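Local coordinates for p-47 protein (Clostridium botulinum, PDB 6EKT), which has a fold like that of tubular lipid-binding proteins and may join a progenitor complex that protects botulinum neurotoxin during passage through the host gastrointestinal tract, at residues A[250-253]-A[254-258]; A[262-266]-A[267-271]; A[389-392]-A[393-397]. All coordinates share one frame; numbering follows the deposited sequence.

In the fold
All three interactions are local, each holding a turn of chain where a helix or loop gives way to the next element, and all belong to the elongated TULIP-like architecture, a sheet wrapped round a long helix. Interactions 1 and 2 follow each other between helix 244-252 and strand 269-273, with centres about 9 Å apart, and they touch through leucines on F269: L256 CD1 lies 3.6 Å from F269 CZ and L253 CD1 packs on F269 CB. Interaction 3, at the far end of helix 374-394, meets interaction 1 through F397, where V252 CG1 is 3.9 Å from F397 CZ. Interactions 2 and 3 stay about 8 Å apart at their nearest atoms, and 250-258 touches both.

Interaction 1 of 3, residues A[250-253]-A[254-258]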
loop_
_atom_site.group_PDB
_atom_site.type_symbol
_atom_site.label_atom_id
_atom_site.label_comp_id
_atom_site.label_asym_id
_atom_site.label_seq_id
_atom_site.Cartn_x
_atom_site.Cartn_y
_atom_site.Cartn_z
ATOM N N ASN A 250 -7.118 11.613 -0.404
ATOM C CA ASN A 250 -5.794 12.218 -0.315
ATOM C C ASN A 250 -5.039 12.434 -1.599
ATOM O O ASN A 250 -4.025 13.144 -1.618
ATOM C CB ASN A 250 -4.945 11.412 0.663
ATOM C CG ASN A 250 -5.615 11.284 1.993
ATOM O OD1 ASN A 250 -6.108 10.202 2.352
ATOM N ND2 ASN A 250 -5.697 12.393 2.720
ATOM N N MET A 251 -5.513 11.851 -2.684
ATOM C CA MET A 251 -4.869 12.096 -3.965
ATOM C C MET A 251 -5.801 12.745 -4.999
ATOM O O MET A 251 -5.374 13.603 -5.792
ATOM C CB MET A 251 -4.201 10.813 -4.450
ATOM C CG MET A 251 -3.069 10.484 -3.496
ATOM S SD MET A 251 -2.722 8.761 -3.277
ATOM C CE MET A 251 -1.457 8.636 -4.524
ATOM N N VAL A 252 -7.072 12.372 -4.956
ATOM C CA VAL A 252 -8.038 12.901 -5.923
ATOM C C VAL A 252 -8.716 14.196 -5.452
ATOM O O VAL A 252 -8.800 15.145 -6.235
ATOM C CB VAL A 252 -9.078 11.835 -6.335
ATOM C CG1 VAL A 252 -10.148 12.408 -7.258
ATOM C CG2 VAL A 252 -8.391 10.664 -7.031
ATOM N N LEU A 253 -9.201 14.229 -4.208
ATOM C CA LEU A 253 -10.041 15.345 -3.724
ATOM C C LEU A 253 -9.404 16.719 -3.929
ATOM O O LEU A 253 -10.093 17.644 -4.331
ATOM C CB LEU A 253 -10.469 15.162 -2.246
ATOM C CG LEU A 253 -11.620 16.039 -1.700
ATOM C CD1 LEU A 253 -12.949 15.658 -2.363
ATOM C CD2 LEU A 253 -11.742 15.944 -0.185
ATOM N N SER A 254 -8.097 16.837 -3.694
ATOM C CA SER A 254 -7.392 18.128 -3.821
ATOM C C SER A 254 -6.821 18.428 -5.218
ATOM O O SER A 254 -6.124 19.453 -5.407
ATOM C CB SER A 254 -6.278 18.229 -2.779
ATOM O OG SER A 254 -5.232 17.351 -3.140
ATOM N N ARG A 255 -7.132 17.568 -6.194
ATOM C CA ARG A 255 -6.655 17.760 -7.567
ATOM C C ARG A 255 -7.757 17.773 -8.627
ATOM O O ARG A 255 -7.532 18.300 -9.700
ATOM C CB ARG A 255 -5.613 16.710 -7.946
ATOM C CG ARG A 255 -4.330 16.749 -7.105
ATOM C CD ARG A 255 -3.509 18.014 -7.366
ATOM N NE ARG A 255 -3.239 18.209 -8.793
ATOM C CZ ARG A 255 -2.779 19.333 -9.331
ATOM N NH1 ARG A 255 -2.525 20.393 -8.574
ATOM N NH2 ARG A 255 -2.573 19.406 -10.639
ATOM N N LEU A 256 -8.922 17.184 -8.337
ATOM C CA LEU A 256 -10.001 17.065 -9.359
ATOM C C LEU A 256 -10.475 18.432 -9.884
ATOM O O LEU A 256 -10.956 18.512 -11.012
ATOM C CB LEU A 256 -11.198 16.265 -8.836
ATOM C CG LEU A 256 -12.118 16.874 -7.762
ATOM C CD1 LEU A 256 -13.309 17.666 -8.343
ATOM C CD2 LEU A 256 -12.637 15.776 -6.834
ATOM N N SER A 257 -10.330 19.477 -9.062
ATOM C CA SER A 257 -10.809 20.831 -9.418
ATOM C C SER A 257 -9.702 21.768 -9.927
ATOM O O SER A 257 -9.938 22.975 -10.107
ATOM C CB SER A 257 -11.539 21.462 -8.235
ATOM O OG SER A 257 -10.638 21.781 -7.185
ATOM N N SER A 258 -8.511 21.218 -10.181
ATOM C CA SER A 258 -7.361 22.004 -10.686
ATOM C C SER A 258 -7.600 22.783 -11.998
ATOM O O SER A 258 -6.920 23.780 -12.220
ATOM C CB SER A 258 -6.102 21.140 -10.818
ATOM O OG SER A 258 -6.363 20.038 -11.658
#
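The carbonyl oxygen of V252 is gripped by two successive backbone amides. R255 N donates to V252 O at 2.9 Å along a fairly straight path (160° at the hydrogen), but it arrives from above the carbonyl plane. L256 N also stands 2.9 Å from V252 O, and it lies nearly along the C=O axis. V252 O is thus shared by a three-residue and a four-residue bond, and the chain continues to coil past L253 without forming regular helix. A second carbonyl is held twice a little further on. R255 O accepts S258 N, which closes a type I beta turn, and it also accepts the hydroxyl S258 OG at 2.9 Å. Serine suits this place because its short side chain can fold back on the turn it ends.

Apolar contact follows the same coil. L256 carries its CG between the backbone N and the carbonyl carbon (chi1 71°), and this brings the CD2 branch alongside V252, 4.2 Å from V252 CG1. Around L256 lie F306, M308, F397 and F269, so a branched aliphatic residue fits a greasy setting. R255 behaves differently. Its CG starts beside the backbone N and passes 3.6 Å from M251 O, after which the chain bends at chi2 and chi3. S258 CB then sits over one guanidinium face, offset toward the rim, and R255 NE bonds to the carbonyl oxygen of E398.

Where helix 244-252 gives way to the loop, paired donors satisfy V252 O and R255 O twice over, while V252 and L256 make the apolar contact among buried neighbours. The long arginine sends its charged end across to the chain around E398, tying the loop to that neighbouring segment.

Interaction 2 of 3, residues A[262-266]-A[267-271]; sequences SNINK and NNFEV
N268 reaches back over a short 3-10 turn to N265, and its side chain can be followed atom by atom. CB rests 3.4 Å from N265 O. CG stands beside the backbone N, anti to the carbonyl carbon (chi1 -65°), which aims the amide at the start of the turn. There OD1 accepts N265 N at 3.0 Å, the donor lying in the carbonyl plane on a lone pair and the bond nearly straight at 166°. The other branch, ND2, bonds to S285 OG on strand 279-288. The backbone answers in the opposite direction, for N268 N donates to N265 O from above the carbonyl plane, and F269 N repeats the same three-residue step to K266 O, leading into strand 269-273.

A water joins the asparagines. It accepts N265 ND2 at 2.8 Å and also approaches N267 OD1 and N268 OD1. N265 ND2 has a second task, binding S262 O at 2.9 Å.

The F269 ring turns its edge to the turn: CD1 lies 3.2 Å from N265 O, K266 O is in the ring plane, and I264 CG2 meets CE1 at 3.6 Å. F306 packs edge-to-face against F269. Asparagine, both donor and acceptor, suits the turn, because its amides can serve backbone and water together, while buried I264 and F269 pack on each other and on L287 where the loop enters the strand.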
loop_
_atom_site.group_PDB
_atom_site.type_symbol
_atom_site.label_atom_id
_atom_site.label_comp_id
_atom_site.label_asym_id
_atom_site.label_seq_id
_atom_site.Cartn_x
_atom_site.Cartn_y
_atom_site.Cartn_z
ATOM N N SER A 262 -10.803 29.589 -10.143
ATOM C CA SER A 262 -10.497 30.050 -8.775
ATOM C C SER A 262 -11.634 29.872 -7.756
ATOM O O SER A 262 -11.377 29.810 -6.552
ATOM C CB SER A 262 -10.004 31.508 -8.778
ATOM O OG SER A 262 -10.962 32.393 -9.301
ATOM N N ASN A 263 -12.876 29.766 -8.241
ATOM C CA ASN A 263 -14.036 29.651 -7.356
ATOM C C ASN A 263 -14.455 28.218 -7.018
ATOM O O ASN A 263 -15.321 28.009 -6.183
ATOM C CB ASN A 263 -15.204 30.480 -7.906
ATOM C CG ASN A 263 -14.950 31.966 -7.787
ATOM O OD1 ASN A 263 -14.509 32.437 -6.750
ATOM N ND2 ASN A 263 -15.243 32.712 -8.841
ATOM N N ILE A 264 -13.816 27.239 -7.648
ATOM C CA ILE A 264 -14.074 25.833 -7.377
ATOM C C ILE A 264 -12.792 25.154 -6.873
ATOM O O ILE A 264 -11.803 25.023 -7.611
ATOM C CB ILE A 264 -14.640 25.097 -8.621
ATOM C CG1 ILE A 264 -15.951 25.764 -9.089
ATOM C CG2 ILE A 264 -14.880 23.612 -8.300
ATOM C CD1 ILE A 264 -16.339 25.391 -10.510
ATOM N N ASN A 265 -12.845 24.709 -5.622
ATOM C CA ASN A 265 -11.654 24.213 -4.904
ATOM C C ASN A 265 -12.004 22.979 -4.093
ATOM O O ASN A 265 -13.161 22.546 -4.065
ATOM C CB ASN A 265 -11.069 25.333 -4.009
ATOM C CG ASN A 265 -10.745 26.590 -4.793
ATOM O OD1 ASN A 265 -9.755 26.636 -5.516
ATOM N ND2 ASN A 265 -11.608 27.602 -4.695
ATOM N N LYS A 266 -10.998 22.402 -3.429
ATOM C CA LYS A 266 -11.169 21.185 -2.645
ATOM C C LYS A 266 -12.348 21.274 -1.674
ATOM O O LYS A 266 -13.111 20.314 -1.542
ATOM C CB LYS A 266 -9.864 20.862 -1.885
ATOM C CG LYS A 266 -9.913 19.581 -1.057
ATOM C CD LYS A 266 -8.722 19.489 -0.106
ATOM C CE LYS A 266 -8.777 18.190 0.688
ATOM N NZ LYS A 266 -7.546 17.996 1.521
ATOM N N ASN A 267 -12.509 22.434 -1.032
ATOM C CA ASN A 267 -13.536 22.649 0.000
ATOM C C ASN A 267 -14.992 22.527 -0.522
ATOM O O ASN A 267 -15.923 22.388 0.277
ATOM C CB ASN A 267 -13.315 24.000 0.697
ATOM C CG ASN A 267 -13.582 25.174 -0.223
ATOM O OD1 ASN A 267 -12.901 25.365 -1.237
ATOM N ND2 ASN A 267 -14.604 25.950 0.103
ATOM N N ASN A 268 -15.171 22.568 -1.849
ATOM C CA ASN A 268 -16.487 22.373 -2.481
ATOM C C ASN A 268 -16.892 20.917 -2.621
ATOM O O ASN A 268 -18.007 20.615 -3.065
ATOM C CB ASN A 268 -16.531 23.051 -3.862
ATOM C CG ASN A 268 -16.417 24.559 -3.761
ATOM O OD1 ASN A 268 -15.369 25.140 -4.045
ATOM N ND2 ASN A 268 -17.483 25.196 -3.303
ATOM N N PHE A 269 -15.996 20.004 -2.235
ATOM C CA PHE A 269 -16.234 18.587 -2.427
ATOM C C PHE A 269 -15.910 17.812 -1.153
ATOM O O PHE A 269 -15.254 18.340 -0.256
ATOM C CB PHE A 269 -15.356 18.041 -3.561
ATOM C CG PHE A 269 -15.490 18.787 -4.866
ATOM C CD1 PHE A 269 -14.671 19.905 -5.148
ATOM C CD2 PHE A 269 -16.409 18.368 -5.829
ATOM C CE1 PHE A 269 -14.771 20.594 -6.362
ATOM C CE2 PHE A 269 -16.509 19.055 -7.052
ATOM C CZ PHE A 269 -15.693 20.161 -7.319
ATOM N N GLU A 270 -16.361 16.560 -1.108
ATOM C CA GLU A 270 -16.078 15.658 0.002
ATOM C C GLU A 270 -16.258 14.208 -0.438
ATOM O O GLU A 270 -16.972 13.924 -1.407
ATOM C CB GLU A 270 -16.995 15.977 1.202
ATOM C CG GLU A 270 -18.438 15.529 1.036
ATOM C CD GLU A 270 -19.337 16.019 2.152
ATOM O OE1 GLU A 270 -19.843 17.139 2.036
ATOM O OE2 GLU A 270 -19.541 15.287 3.145
ATOM N N VAL A 271 -15.633 13.297 0.315
ATOM C CA VAL A 271 -15.778 11.873 0.094
ATOM C C VAL A 271 -16.930 11.332 0.941
ATOM O O VAL A 271 -16.956 11.516 2.158
ATOM C CB VAL A 271 -14.464 11.109 0.449
ATOM C CG1 VAL A 271 -14.701 9.608 0.447
ATOM C CG2 VAL A 271 -13.359 11.474 -0.531
HETATM O O HOH W 1 -13.982 27.251 -3.306
#

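Interaction 3 of 3, residues A[389-392]-A[393-397]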
loop_
_atom_site.group_PDB
_atom_site.type_symbol
_atom_site.label_atom_id
_atom_site.label_comp_id
_atom_site.label_asym_id
_atom_site.label_seq_id
_atom_site.Cartn_x
_atom_site.Cartn_y
_atom_site.Cartn_z
ATOM N N LYS A 389 -18.850 22.063 -23.431
ATOM C CA LYS A 389 -17.487 21.732 -23.929
ATOM C C LYS A 389 -16.408 22.171 -22.936
ATOM O O LYS A 389 -15.436 21.423 -22.689
ATOM C CB LYS A 389 -17.226 22.329 -25.306
ATOM C CG LYS A 389 -18.104 21.704 -26.402
ATOM C CD LYS A 389 -17.654 20.312 -26.785
ATOM C CE LYS A 389 -16.282 20.315 -27.463
ATOM N NZ LYS A 389 -15.819 18.927 -27.776
ATOM N N SER A 390 -16.604 23.349 -22.338
ATOM C CA SER A 390 -15.652 23.856 -21.325
ATOM C C SER A 390 -15.508 22.882 -20.157
ATOM O O SER A 390 -14.389 22.478 -19.808
ATOM C CB SER A 390 -16.055 25.246 -20.814
ATOM O OG SER A 390 -15.099 25.714 -19.875
ATOM N N ILE A 391 -16.645 22.501 -19.574
ATOM C CA ILE A 391 -16.672 21.603 -18.430
ATOM C C ILE A 391 -16.074 20.247 -18.811
ATOM O O ILE A 391 -15.172 19.750 -18.112
ATOM C CB ILE A 391 -18.092 21.464 -17.843
ATOM C CG1 ILE A 391 -18.563 22.823 -17.303
ATOM C CG2 ILE A 391 -18.150 20.353 -16.777
ATOM C CD1 ILE A 391 -20.049 22.877 -16.977
ATOM N N GLU A 392 -16.526 19.675 -19.933
ATOM C CA GLU A 392 -16.018 18.360 -20.387
ATOM C C GLU A 392 -14.513 18.369 -20.515
ATOM O O GLU A 392 -13.857 17.422 -20.110
ATOM C CB GLU A 392 -16.633 17.949 -21.731
ATOM C CG GLU A 392 -18.093 17.536 -21.589
ATOM C CD GLU A 392 -18.790 17.313 -22.917
ATOM O OE1 GLU A 392 -18.244 17.710 -23.977
ATOM O OE2 GLU A 392 -19.899 16.720 -22.888
ATOM N N GLY A 393 -13.972 19.462 -21.059
ATOM C CA GLY A 393 -12.539 19.553 -21.323
ATOM C C GLY A 393 -11.733 19.759 -20.045
ATOM O O GLY A 393 -10.531 19.504 -20.026
ATOM N N ALA A 394 -12.397 20.230 -18.990
ATOM C CA ALA A 394 -11.717 20.559 -17.731
ATOM C C ALA A 394 -11.732 19.389 -16.740
ATOM O O ALA A 394 -11.119 19.484 -15.691
ATOM C CB ALA A 394 -12.349 21.782 -17.095
ATOM N N LEU A 395 -12.445 18.313 -17.066
ATOM C CA LEU A 395 -12.633 17.199 -16.112
ATOM C C LEU A 395 -11.417 16.291 -15.942
ATOM O O LEU A 395 -11.280 15.602 -14.911
ATOM C CB LEU A 395 -13.876 16.377 -16.474
ATOM C CG LEU A 395 -15.238 17.069 -16.334
ATOM C CD1 LEU A 395 -16.327 16.120 -16.791
ATOM C CD2 LEU A 395 -15.535 17.556 -14.918
ATOM N N GLY A 396 -10.546 16.273 -16.945
ATOM C CA GLY A 396 -9.250 15.612 -16.819
ATOM C C GLY A 396 -8.324 16.432 -15.928
ATOM O O GLY A 396 -8.411 17.656 -15.906
ATOM N N PHE A 397 -7.431 15.769 -15.192
ATOM C CA PHE A 397 -6.524 16.475 -14.264
ATOM C C PHE A 397 -5.333 15.590 -13.899
ATOM O O PHE A 397 -5.386 14.368 -14.088
ATOM C CB PHE A 397 -7.276 16.918 -12.984
ATOM C CG PHE A 397 -7.879 15.770 -12.199
ATOM C CD1 PHE A 397 -9.152 15.261 -12.525
ATOM C CD2 PHE A 397 -7.180 15.192 -11.132
ATOM C CE1 PHE A 397 -9.699 14.206 -11.811
ATOM C CE2 PHE A 397 -7.731 14.138 -10.415
ATOM C CZ PHE A 397 -8.982 13.646 -10.756
#
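L395 joins a flat ring to the helix: its carbonyl oxygen lies in plane at the edge of the F397 ring, 3.2 Å from F397 CD1, while its side chain packs back on I391. F397 also meets the ring of F355, the two planes inclined at about 35°, and a backbone hydrogen bond pairs the same two residues; F397 touches L316 as well.

The side chain of L395 gathers round a backbone oxygen. With CG beside its own backbone N and anti to the carbonyl carbon (chi1 -67°), the branch point comes within 3.2 Å of I391 O, and both methyls flank that oxygen at a greater distance. L395 CD2 then reaches I391 CG2 at 4.3 Å. I391 faces W289, L320, F336 and I338, as befits a beta-branched aliphatic residue on the buried side of a helix enclosed by sheet.

The backbone bonds show the coil tightening. G393 N binds K389 O at 2.9 Å in the ordinary four-residue step, and glycine places no side chain against that carbonyl. A394 N is shared, with a sound bond to I391 O at 2.9 Å and a weak one to S390 O. L395 N has a weak, long bond to E392 O at 3.5 Å. Alanine suits the middle position because its single methyl, 3.5 Å from S390 O, is small enough to sit beside that carbonyl while touching W289. The indole of W289 donates from NE1 to S390 OG.

The pattern implies a change from four-residue to three-residue bonding as helix 374-394 runs out, and some of the backbone bonds there are weak. The leucine and isoleucine, for their part, pack against the strands that wrap the helix.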